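Local coordinates for protein urocanate hydratase (Paenibacillus sp. Soil724D2, PDB 7NED) that hydrates thiourocanate, a step of bacterial ergothioneine breakdown, using bound NAD+ as cofactor, and here holds urocanate in its active site, at residues Leu39-Tyr42 and Lys47-Arg50; Ala43-Ala48 and Leu260-Val265. All coordinates share one frame; numbering follows the deposited sequence.

Contact 1: Leu39-Tyr42 and Lys47-Arg50; sequences LIVY and KAAR. With URO ((2E)-3-(1H-imidazol-4-yl)acrylic acid), chain B; NAD (nicotinamide-adenine-dinucleotide), chain C.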
ATOM      1  N   LEU A  39     -19.132   9.158 -14.216  1.00 21.49           N
ATOM      2  CA  LEU A  39     -17.836   8.487 -14.278  1.00 21.75           C
ATOM      3  C   LEU A  39     -17.874   7.094 -13.654  1.00 21.27           C
ATOM      4  O   LEU A  39     -16.820   6.503 -13.375  1.00 20.42           O
ATOM      5  CB  LEU A  39     -16.744   9.344 -13.619  1.00 15.81           C
ATOM      6  CG  LEU A  39     -16.430  10.622 -14.405  1.00 20.49           C
ATOM      7  CD1 LEU A  39     -15.558  11.621 -13.646  1.00 19.72           C
ATOM      8  CD2 LEU A  39     -15.734  10.253 -15.714  1.00 23.00           C
ATOM      9  N   ILE A  40     -19.063   6.525 -13.450  1.00 19.11           N
ATOM     10  CA  ILE A  40     -19.176   5.260 -12.717  1.00 17.62           C
ATOM     11  C   ILE A  40     -19.102   4.108 -13.707  1.00 16.36           C
ATOM     12  O   ILE A  40     -19.906   4.024 -14.645  1.00 21.64           O
ATOM     13  CB  ILE A  40     -20.467   5.200 -11.888  1.00 19.20           C
ATOM     14  CG1 ILE A  40     -20.414   6.227 -10.748  1.00 19.24           C
ATOM     15  CG2 ILE A  40     -20.670   3.806 -11.329  1.00 20.70           C
ATOM     16  CD1 ILE A  40     -21.740   6.360 -10.018  1.00 22.96           C
ATOM     17  N   VAL A  41     -18.123   3.223 -13.524  1.00 16.07           N
ATOM     18  CA  VAL A  41     -17.972   2.092 -14.436  1.00 16.46           C
ATOM     19  C   VAL A  41     -18.828   0.900 -13.997  1.00 18.50           C
ATOM     20  O   VAL A  41     -19.561   0.313 -14.803  1.00 19.50           O
ATOM     21  CB  VAL A  41     -16.479   1.715 -14.568  1.00 13.97           C
ATOM     22  CG1 VAL A  41     -16.298   0.530 -15.536  1.00 15.37           C
ATOM     23  CG2 VAL A  41     -15.663   2.944 -15.025  1.00 14.47           C
ATOM     24  N   TYR A  42     -18.783   0.533 -12.717  1.00 16.16           N
ATOM     25  CA  TYR A  42     -19.514  -0.635 -12.253  1.00 15.30           C
ATOM     26  C   TYR A  42     -19.548  -0.605 -10.727  1.00 17.68           C
ATOM     27  O   TYR A  42     -19.013   0.322 -10.087  1.00 17.78           O
ATOM     28  CB  TYR A  42     -18.880  -1.911 -12.826  1.00 18.07           C
ATOM     29  CG  TYR A  42     -17.557  -2.307 -12.213  1.00 20.08           C
ATOM     30  CD1 TYR A  42     -16.389  -1.664 -12.549  1.00 17.26           C
ATOM     31  CD2 TYR A  42     -17.498  -3.333 -11.284  1.00 23.71           C
ATOM     32  CE1 TYR A  42     -15.148  -2.053 -11.988  1.00 18.15           C
ATOM     33  CE2 TYR A  42     -16.297  -3.714 -10.706  1.00 23.11           C
ATOM     34  CZ  TYR A  42     -15.119  -3.056 -11.076  1.00 20.08           C
ATOM     35  OH  TYR A  42     -13.927  -3.445 -10.533  1.00 21.36           O
ATOM     36  N   LYS A  47     -15.322   4.359  -9.916  1.00 15.79           N
ATOM     37  CA  LYS A  47     -15.240   5.439 -10.880  1.00 16.39           C
ATOM     38  C   LYS A  47     -13.947   5.372 -11.679  1.00 18.83           C
ATOM     39  O   LYS A  47     -12.901   4.923 -11.186  1.00 18.17           O
ATOM     40  CB  LYS A  47     -15.348   6.776 -10.141  1.00 19.64           C
ATOM     41  CG  LYS A  47     -16.746   7.015  -9.550  1.00 20.57           C
ATOM     42  CD  LYS A  47     -16.909   8.442  -9.078  1.00 24.55           C
ATOM     43  CE  LYS A  47     -18.341   8.789  -8.701  1.00 26.76           C
ATOM     44  NZ  LYS A  47     -18.791  10.082  -9.337  1.00 32.75           N
ATOM     45  N   ALA A  48     -14.014   5.877 -12.900  1.00 15.36           N
ATOM     46  CA  ALA A  48     -12.859   5.899 -13.779  1.00 15.35           C
ATOM     47  C   ALA A  48     -11.917   7.052 -13.490  1.00 16.86           C
ATOM     48  O   ALA A  48     -10.765   7.010 -13.934  1.00 15.85           O
ATOM     49  CB  ALA A  48     -13.322   5.994 -15.234  1.00 15.35           C
ATOM     50  N   ALA A  49     -12.403   8.117 -12.851  1.00 17.97           N
ATOM     51  CA  ALA A  49     -11.579   9.286 -12.525  1.00 14.75           C
ATOM     52  C   ALA A  49     -12.284  10.010 -11.403  1.00 16.16           C
ATOM     53  O   ALA A  49     -13.436   9.724 -11.102  1.00 14.31           O
ATOM     54  CB  ALA A  49     -11.389  10.239 -13.704  1.00 16.05           C
ATOM     55  N   ARG A  50     -11.595  10.974 -10.790  1.00 16.18           N
ATOM     56  CA  ARG A  50     -12.211  11.563  -9.611  1.00 18.09           C
ATOM     57  C   ARG A  50     -13.377  12.461  -9.995  1.00 16.87           C
ATOM     58  O   ARG A  50     -14.358  12.553  -9.254  1.00 18.39           O
ATOM     59  CB  ARG A  50     -11.196  12.350  -8.784  1.00 18.49           C
ATOM     60  CG  ARG A  50     -11.791  12.737  -7.451  1.00 19.93           C
ATOM     61  CD  ARG A  50     -10.839  13.519  -6.610  1.00 19.72           C
ATOM     62  NE  ARG A  50      -9.528  12.847  -6.432  1.00 18.73           N
ATOM     63  CZ  ARG A  50      -8.545  13.355  -5.704  1.00 19.48           C
ATOM     64  NH1 ARG A  50      -8.726  14.526  -5.092  1.00 15.89           N
ATOM     65  NH2 ARG A  50      -7.372  12.735  -5.622  1.00 16.70           N
TER
HETATM   66  OAA URO B 701     -13.556  -7.931 -14.167  0.69 21.59           O
HETATM   67  CAI URO B 701     -13.562  -6.691 -13.768  0.69 14.42           C
HETATM   68  OAB URO B 701     -13.333  -5.791 -14.475  0.69 14.11           O
HETATM   69  CAC URO B 701     -13.831  -6.388 -12.353  0.69 25.17           C
HETATM   70  CAD URO B 701     -14.067  -7.362 -11.513  0.69 26.90           C
HETATM   71  CAJ URO B 701     -14.309  -6.886 -10.202  0.69 25.48           C
HETATM   72  CAF URO B 701     -14.866  -7.558  -9.155  0.69 28.08           C
HETATM   73  NAH URO B 701     -15.105  -6.711  -8.105  0.69 29.29           N
HETATM   74  CAE URO B 701     -14.684  -5.538  -8.518  0.69 24.87           C
HETATM   75  NAG URO B 701     -14.197  -5.589  -9.778  0.69 26.80           N
HETATM   76  PA  NAD C 702     -23.757  -2.886 -10.106  1.00 17.81           P
HETATM   77  O1A NAD C 702     -24.080  -1.922  -8.967  1.00 19.66           O
HETATM   78  O2A NAD C 702     -23.547  -2.517 -11.518  1.00 21.25           O
HETATM   79  O5B NAD C 702     -25.184  -3.796 -10.201  1.00 20.62           O
HETATM   80  C5B NAD C 702     -25.717  -4.146  -8.987  1.00 17.30           C
HETATM   81  C4B NAD C 702     -27.174  -4.689  -9.356  1.00 18.90           C
HETATM   82  O4B NAD C 702     -27.911  -5.071  -8.228  0.89 17.75           O
HETATM   83  C3B NAD C 702     -27.874  -3.442  -9.987  1.00 20.33           C
HETATM   84  O3B NAD C 702     -28.438  -3.781 -11.185  1.00 22.07           O
HETATM   85  C2B NAD C 702     -28.967  -3.099  -8.929  1.00 20.75           C
HETATM   86  O2B NAD C 702     -30.161  -2.692  -9.492  1.00 21.27           O
HETATM   87  C1B NAD C 702     -29.225  -4.501  -8.384  0.93 16.27           C
HETATM   88  N9A NAD C 702     -29.779  -4.536  -7.029  1.00 17.75           N
HETATM   89  C8A NAD C 702     -29.492  -3.728  -5.933  1.00 20.48           C
HETATM   90  N7A NAD C 702     -30.183  -4.042  -4.866  1.00 19.39           N
HETATM   91  C5A NAD C 702     -30.951  -5.131  -5.256  1.00 18.68           C
HETATM   92  C6A NAD C 702     -31.907  -5.920  -4.578  1.00 20.42           C
HETATM   93  N6A NAD C 702     -32.211  -5.700  -3.279  0.94 20.45           N
HETATM   94  N1A NAD C 702     -32.523  -6.947  -5.228  0.98 21.10           N
HETATM   95  C2A NAD C 702     -32.198  -7.100  -6.537  1.00 19.42           C
HETATM   96  N3A NAD C 702     -31.321  -6.435  -7.305  1.00 19.51           N
HETATM   97  C4A NAD C 702     -30.713  -5.441  -6.623  0.77 18.71           C
HETATM   98  O3  NAD C 702     -22.724  -3.802  -9.366  0.87 15.44           O
HETATM   99  PN  NAD C 702     -21.837  -4.836 -10.196  1.00 17.80           P
HETATM  100  O1N NAD C 702     -20.641  -4.372 -10.974  1.00 18.36           O
HETATM  101  O2N NAD C 702     -22.776  -5.882 -10.760  1.00 15.49           O
HETATM  102  O5D NAD C 702     -21.049  -5.754  -8.969  1.00 16.71           O
HETATM  103  C5D NAD C 702     -21.960  -6.365  -8.039  0.84 17.74           C
HETATM  104  C4D NAD C 702     -21.163  -6.998  -6.932  1.00 16.46           C
HETATM  105  O4D NAD C 702     -20.112  -7.793  -7.447  1.00 21.77           O
HETATM  106  C3D NAD C 702     -20.429  -5.733  -6.243  0.82 18.41           C
HETATM  107  O3D NAD C 702     -20.444  -5.841  -4.824  1.00 18.47           O
HETATM  108  C2D NAD C 702     -18.945  -5.841  -6.750  1.00 18.79           C
HETATM  109  O2D NAD C 702     -17.980  -5.472  -5.852  0.80 19.00           O
HETATM  110  C1D NAD C 702     -19.007  -7.400  -6.669  1.00 24.78           C
HETATM  111  N1N NAD C 702     -17.826  -8.156  -7.108  1.00 28.54           N
HETATM  112  C2N NAD C 702     -16.782  -8.001  -6.217  0.05 24.90           C
HETATM  113  C3N NAD C 702     -15.588  -8.682  -6.393  0.44 27.97           C
HETATM  114  C7N NAD C 702     -14.472  -8.388  -5.380  0.54 27.19           C
HETATM  115  O7N NAD C 702     -13.566  -9.173  -5.106  0.70 27.64           O
HETATM  116  N7N NAD C 702     -14.462  -7.130  -4.800  0.79 27.62           N
HETATM  117  C4N NAD C 702     -15.509  -9.543  -7.496  0.58 29.33           C
HETATM  118  C5N NAD C 702     -16.596  -9.681  -8.358  1.00 27.13           C
HETATM  119  C6N NAD C 702     -17.795  -8.980  -8.143  1.00 29.25           C
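Ile-40 and Lys-47 form a non-hydrogen-bonded antiparallel pair, their CA atoms 4.3 Å apart and both side chains on one face of a small beta hairpin. The Lys-47 chain shows how a long residue can be used piece by piece. Its CB lies 3.6 Å from Leu-39 O. With CG anti to its own carbonyl carbon (chi1 -69°), the chain runs over the same face as Ile-40, and CG meets Ile-40 CG1 at 3.9 Å; CD passes farther from that atom, and CE returns to it at 3.9 Å, the two side chains crossing at a slant. A bend at the last torsion then sends NZ to the backbone oxygen of Glu-38. Beyond the pair, Ala-48 N gives Leu-39 O a hydrogen bond of 2.9 Å, while Lys-47 CA-H adds a contact to the same oxygen. Val-41 CG2 and the Ala-48 methyl CB touch at 3.9 Å, and both residues also pack on Val-29 of helix 17-31. Tyr-42 takes no part in this packing; its ring edge faces the ligands. NAD O1N lies at that edge, 3.3 Å from CD2, and the urocanate imidazole also approaches it. Tyr-42 OH is bonded by the backbone N-H groups of Leu-122 and Thr-123, and its ring stacks on Tyr-129. The chemistry thus implies a division of labour: between these segments, aliphatic contacts and one backbone hydrogen bond hold the hairpin, from which a tyrosine presents ring edge and hydroxyl to cofactor and urocanate.

Contact 2: Ala43-Ala48 and Leu260-Val265; sequences AALAKA and LVYGYV. With NAD (nicotinamide-adenine-dinucleotide), chain C.
Ala-44 meets the segment 260-265 from an uncommon backbone shape for an alanine: its phi is positive (78°), and Leu-45 N reaches back to Ala-43 O in a weak 2.7 Å hydrogen bond, giving a classic gamma turn. The turn presents the Ala-44 methyl to the backbone of the other segment, with CB 3.5 Å from Tyr-262 O and 4.0 Å from Gly-263 CA. No hydrogen bond joins the two segments directly. Next to the turn, Leu-45 has its CG lodged between backbone N and carbonyl carbon (chi1 72°), and its CD1 methyl approaches Tyr-262 CD1 obliquely at 4.1 Å, the side chains crossing at about a right angle. Val-261 CG1 lies over one face of the Tyr-262 ring. The segments come from different parts of the enzyme, the N-terminal region and the Rossmann-like region with its parallel sheet, where 260-265 belongs to the loop after strand 250-251. Both serve NAD through their backbones. Ala-43 N donates to the phosphate oxygen NAD O1N at 2.9 Å, while Ala-43 O takes a hydrogen bond from His-258 NE2. At the far end of the cofactor, Val-265 N binds NAD N7A at 2.9 Å in a nearly straight bond (172°), and NAD N6A returns a weak one to Val-265 O; together they read the Hoogsteen edge of the adenine. The same amino nitrogen sits over a face of Tyr-264, toward the rim of its ring, whose hydroxyl is hydrogen-bonded to Glu-296.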
ATOM      1  N   ALA A  43     -20.202  -1.604 -10.139  1.00 15.56           N
ATOM      2  CA  ALA A  43     -20.181  -1.779  -8.677  1.00 16.35           C
ATOM      3  C   ALA A  43     -20.662  -0.525  -7.944  1.00 15.91           C
ATOM      4  O   ALA A  43     -20.155  -0.160  -6.870  1.00 18.01           O
ATOM      5  CB  ALA A  43     -18.796  -2.184  -8.198  1.00 15.71           C
ATOM      6  N   ALA A  44     -21.626   0.162  -8.549  1.00 17.02           N
ATOM      7  CA  ALA A  44     -22.413   1.228  -7.925  1.00 19.60           C
ATOM      8  C   ALA A  44     -21.663   2.548  -7.834  1.00 19.11           C
ATOM      9  O   ALA A  44     -22.236   3.618  -8.084  1.00 20.08           O
ATOM     10  CB  ALA A  44     -22.889   0.826  -6.525  1.00 21.83           C
ATOM     11  N   LEU A  45     -20.387   2.503  -7.450  1.00 18.80           N
ATOM     12  CA  LEU A  45     -19.663   3.765  -7.335  1.00 18.75           C
ATOM     13  C   LEU A  45     -18.182   3.625  -7.691  1.00 18.77           C
ATOM     14  O   LEU A  45     -17.384   4.488  -7.306  1.00 17.87           O
ATOM     15  CB  LEU A  45     -19.853   4.338  -5.930  1.00 19.61           C
ATOM     16  CG  LEU A  45     -19.123   3.625  -4.792  1.00 21.13           C
ATOM     17  CD1 LEU A  45     -19.110   4.553  -3.540  1.00 24.07           C
ATOM     18  CD2 LEU A  45     -19.760   2.245  -4.436  1.00 19.30           C
ATOM     19  N   ALA A  46     -17.806   2.594  -8.450  1.00 16.88           N
ATOM     20  CA  ALA A  46     -16.424   2.450  -8.889  1.00 16.19           C
ATOM     21  C   ALA A  46     -16.214   3.387 -10.065  1.00 18.43           C
ATOM     22  O   ALA A  46     -16.866   3.244 -11.092  1.00 15.68           O
ATOM     23  CB  ALA A  46     -16.117   1.006  -9.263  1.00 15.66           C
ATOM     24  N   LYS A  47     -15.322   4.359  -9.916  1.00 15.79           N
ATOM     25  CA  LYS A  47     -15.240   5.439 -10.880  1.00 16.39           C
ATOM     26  C   LYS A  47     -13.947   5.372 -11.679  1.00 18.83           C
ATOM     27  O   LYS A  47     -12.901   4.923 -11.186  1.00 18.17           O
ATOM     28  CB  LYS A  47     -15.348   6.776 -10.141  1.00 19.64           C
ATOM     29  CG  LYS A  47     -16.746   7.015  -9.550  1.00 20.57           C
ATOM     30  CD  LYS A  47     -16.909   8.442  -9.078  1.00 24.55           C
ATOM     31  CE  LYS A  47     -18.341   8.789  -8.701  1.00 26.76           C
ATOM     32  NZ  LYS A  47     -18.791  10.082  -9.337  1.00 32.75           N
ATOM     33  N   ALA A  48     -14.014   5.877 -12.900  1.00 15.36           N
ATOM     34  CA  ALA A  48     -12.859   5.899 -13.779  1.00 15.35           C
ATOM     35  C   ALA A  48     -11.917   7.052 -13.490  1.00 16.86           C
ATOM     36  O   ALA A  48     -10.765   7.010 -13.934  1.00 15.85           O
ATOM     37  CB  ALA A  48     -13.322   5.994 -15.234  1.00 15.35           C
ATOM     38  N   LEU A 260     -24.267   0.357   1.028  1.00 21.51           N
ATOM     39  CA  LEU A 260     -25.625   0.567   1.503  1.00 22.73           C
ATOM     40  C   LEU A 260     -26.158   1.943   1.150  1.00 24.93           C
ATOM     41  O   LEU A 260     -27.322   2.238   1.443  1.00 25.87           O
ATOM     42  CB  LEU A 260     -25.683   0.362   3.023  1.00 24.46           C
ATOM     43  CG  LEU A 260     -25.070  -0.935   3.575  1.00 27.32           C
ATOM     44  CD1 LEU A 260     -25.300  -1.096   5.088  1.00 28.73           C
ATOM     45  CD2 LEU A 260     -25.577  -2.133   2.788  1.00 27.64           C
ATOM     46  N   VAL A 261     -25.351   2.800   0.535  1.00 21.18           N
ATOM     47  CA  VAL A 261     -25.826   4.110   0.145  1.00 24.44           C
ATOM     48  C   VAL A 261     -26.100   4.166  -1.349  1.00 27.28           C
ATOM     49  O   VAL A 261     -27.118   4.702  -1.782  1.00 26.21           O
ATOM     50  CB  VAL A 261     -24.814   5.200   0.568  1.00 24.44           C
ATOM     51  CG1 VAL A 261     -25.186   6.522  -0.077  1.00 24.90           C
ATOM     52  CG2 VAL A 261     -24.688   5.282   2.085  1.00 23.32           C
ATOM     53  N   TYR A 262     -25.207   3.589  -2.145  1.00 23.27           N
ATOM     54  CA  TYR A 262     -25.343   3.641  -3.579  1.00 22.52           C
ATOM     55  C   TYR A 262     -25.668   2.296  -4.213  1.00 21.11           C
ATOM     56  O   TYR A 262     -25.898   2.267  -5.416  1.00 21.65           O
ATOM     57  CB  TYR A 262     -24.053   4.182  -4.202  1.00 22.17           C
ATOM     58  CG  TYR A 262     -23.742   5.588  -3.703  1.00 21.09           C
ATOM     59  CD1 TYR A 262     -22.948   5.795  -2.591  1.00 27.38           C
ATOM     60  CD2 TYR A 262     -24.324   6.693  -4.319  1.00 25.60           C
ATOM     61  CE1 TYR A 262     -22.681   7.092  -2.134  1.00 25.88           C
ATOM     62  CE2 TYR A 262     -24.072   7.962  -3.882  1.00 31.69           C
ATOM     63  CZ  TYR A 262     -23.261   8.161  -2.791  1.00 28.23           C
ATOM     64  OH  TYR A 262     -23.043   9.446  -2.380  1.00 29.34           O
ATOM     65  N   GLY A 263     -25.677   1.204  -3.444  1.00 20.15           N
ATOM     66  CA  GLY A 263     -25.783  -0.130  -4.010  1.00 21.01           C
ATOM     67  C   GLY A 263     -27.114  -0.800  -3.710  1.00 22.72           C
ATOM     68  O   GLY A 263     -28.078  -0.640  -4.460  1.00 29.42           O
ATOM     69  N   TYR A 264     -27.186  -1.502  -2.593  1.00 19.84           N
ATOM     70  CA  TYR A 264     -28.300  -2.403  -2.293  1.00 20.26           C
ATOM     71  C   TYR A 264     -29.618  -1.658  -2.064  1.00 22.88           C
ATOM     72  O   TYR A 264     -29.714  -0.774  -1.199  1.00 20.52           O
ATOM     73  CB  TYR A 264     -27.951  -3.216  -1.051  1.00 16.97           C
ATOM     74  CG  TYR A 264     -28.844  -4.388  -0.910  1.00 20.97           C
ATOM     75  CD1 TYR A 264     -30.125  -4.248  -0.399  1.00 20.68           C
ATOM     76  CD2 TYR A 264     -28.440  -5.635  -1.365  1.00 20.23           C
ATOM     77  CE1 TYR A 264     -30.985  -5.353  -0.303  1.00 23.12           C
ATOM     78  CE2 TYR A 264     -29.282  -6.750  -1.258  1.00 19.19           C
ATOM     79  CZ  TYR A 264     -30.547  -6.593  -0.737  1.00 22.49           C
ATOM     80  OH  TYR A 264     -31.371  -7.686  -0.639  1.00 22.31           O
ATOM     81  N   VAL A 265     -30.655  -2.043  -2.805  1.00 21.09           N
ATOM     82  CA  VAL A 265     -31.967  -1.410  -2.698  1.00 22.30           C
ATOM     83  C   VAL A 265     -32.761  -2.125  -1.610  1.00 24.22           C
ATOM     84  O   VAL A 265     -33.017  -3.335  -1.741  1.00 22.73           O
ATOM     85  CB  VAL A 265     -32.728  -1.450  -4.019  1.00 25.05           C
ATOM     86  CG1 VAL A 265     -34.057  -0.765  -3.818  1.00 24.20           C
ATOM     87  CG2 VAL A 265     -31.885  -0.781  -5.119  1.00 18.99           C
TER
HETATM   88  PA  NAD C 702     -23.757  -2.886 -10.106  1.00 17.81           P
HETATM   89  O1A NAD C 702     -24.080  -1.922  -8.967  1.00 19.66           O
HETATM   90  O2A NAD C 702     -23.547  -2.517 -11.518  1.00 21.25           O
HETATM   91  O5B NAD C 702     -25.184  -3.796 -10.201  1.00 20.62           O
HETATM   92  C5B NAD C 702     -25.717  -4.146  -8.987  1.00 17.30           C
HETATM   93  C4B NAD C 702     -27.174  -4.689  -9.356  1.00 18.90           C
HETATM   94  O4B NAD C 702     -27.911  -5.071  -8.228  0.89 17.75           O
HETATM   95  C3B NAD C 702     -27.874  -3.442  -9.987  1.00 20.33           C
HETATM   96  O3B NAD C 702     -28.438  -3.781 -11.185  1.00 22.07           O
HETATM   97  C2B NAD C 702     -28.967  -3.099  -8.929  1.00 20.75           C
HETATM   98  O2B NAD C 702     -30.161  -2.692  -9.492  1.00 21.27           O
HETATM   99  C1B NAD C 702     -29.225  -4.501  -8.384  0.93 16.27           C
HETATM  100  N9A NAD C 702     -29.779  -4.536  -7.029  1.00 17.75           N
HETATM  101  C8A NAD C 702     -29.492  -3.728  -5.933  1.00 20.48           C
HETATM  102  N7A NAD C 702     -30.183  -4.042  -4.866  1.00 19.39           N
HETATM  103  C5A NAD C 702     -30.951  -5.131  -5.256  1.00 18.68           C
HETATM  104  C6A NAD C 702     -31.907  -5.920  -4.578  1.00 20.42           C
HETATM  105  N6A NAD C 702     -32.211  -5.700  -3.279  0.94 20.45           N
HETATM  106  N1A NAD C 702     -32.523  -6.947  -5.228  0.98 21.10           N
HETATM  107  C2A NAD C 702     -32.198  -7.100  -6.537  1.00 19.42           C
HETATM  108  N3A NAD C 702     -31.321  -6.435  -7.305  1.00 19.51           N
HETATM  109  C4A NAD C 702     -30.713  -5.441  -6.623  0.77 18.71           C
HETATM  110  O3  NAD C 702     -22.724  -3.802  -9.366  0.87 15.44           O
HETATM  111  PN  NAD C 702     -21.837  -4.836 -10.196  1.00 17.80           P
HETATM  112  O1N NAD C 702     -20.641  -4.372 -10.974  1.00 18.36           O
HETATM  113  O2N NAD C 702     -22.776  -5.882 -10.760  1.00 15.49           O
HETATM  114  O5D NAD C 702     -21.049  -5.754  -8.969  1.00 16.71           O
HETATM  115  C5D NAD C 702     -21.960  -6.365  -8.039  0.84 17.74           C
HETATM  116  C4D NAD C 702     -21.163  -6.998  -6.932  1.00 16.46           C
HETATM  117  O4D NAD C 702     -20.112  -7.793  -7.447  1.00 21.77           O
HETATM  118  C3D NAD C 702     -20.429  -5.733  -6.243  0.82 18.41           C
HETATM  119  O3D NAD C 702     -20.444  -5.841  -4.824  1.00 18.47           O
HETATM  120  C2D NAD C 702     -18.945  -5.841  -6.750  1.00 18.79           C
HETATM  121  O2D NAD C 702     -17.980  -5.472  -5.852  0.80 19.00           O
HETATM  122  C1D NAD C 702     -19.007  -7.400  -6.669  1.00 24.78           C
HETATM  123  N1N NAD C 702     -17.826  -8.156  -7.108  1.00 28.54           N
HETATM  124  C2N NAD C 702     -16.782  -8.001  -6.217  0.05 24.90           C
HETATM  125  C3N NAD C 702     -15.588  -8.682  -6.393  0.44 27.97           C
HETATM  126  C7N NAD C 702     -14.472  -8.388  -5.380  0.54 27.19           C
HETATM  127  O7N NAD C 702     -13.566  -9.173  -5.106  0.70 27.64           O
HETATM  128  N7N NAD C 702     -14.462  -7.130  -4.800  0.79 27.62           N
HETATM  129  C4N NAD C 702     -15.509  -9.543  -7.496  0.58 29.33           C
HETATM  130  C5N NAD C 702     -16.596  -9.681  -8.358  1.00 27.13           C
HETATM  131  C6N NAD C 702     -17.795  -8.980  -8.143  1.00 29.25           C

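In the fold
The two contacts share Lys-47 and Ala-48 and continue one another along the chain: the strands 40-42 and 46-47 of contact 1 are joined by the turn that contact 2 uses, and Val-41 N probably bonds to Ala-46 O, tying them together. Contact 1 is local and mostly buried, a hairpin closed within the N-terminal region against helix 17-31. Contact 2 is only partly buried and bridges more than 200 residues to the Rossmann-like region, with van der Waals touches alone between its segments. Both touch NAD, yet differently: contact 1 brings a tyrosine ring edge near phosphate and urocanate, whereas contact 2 offers backbone groups to phosphate and adenine.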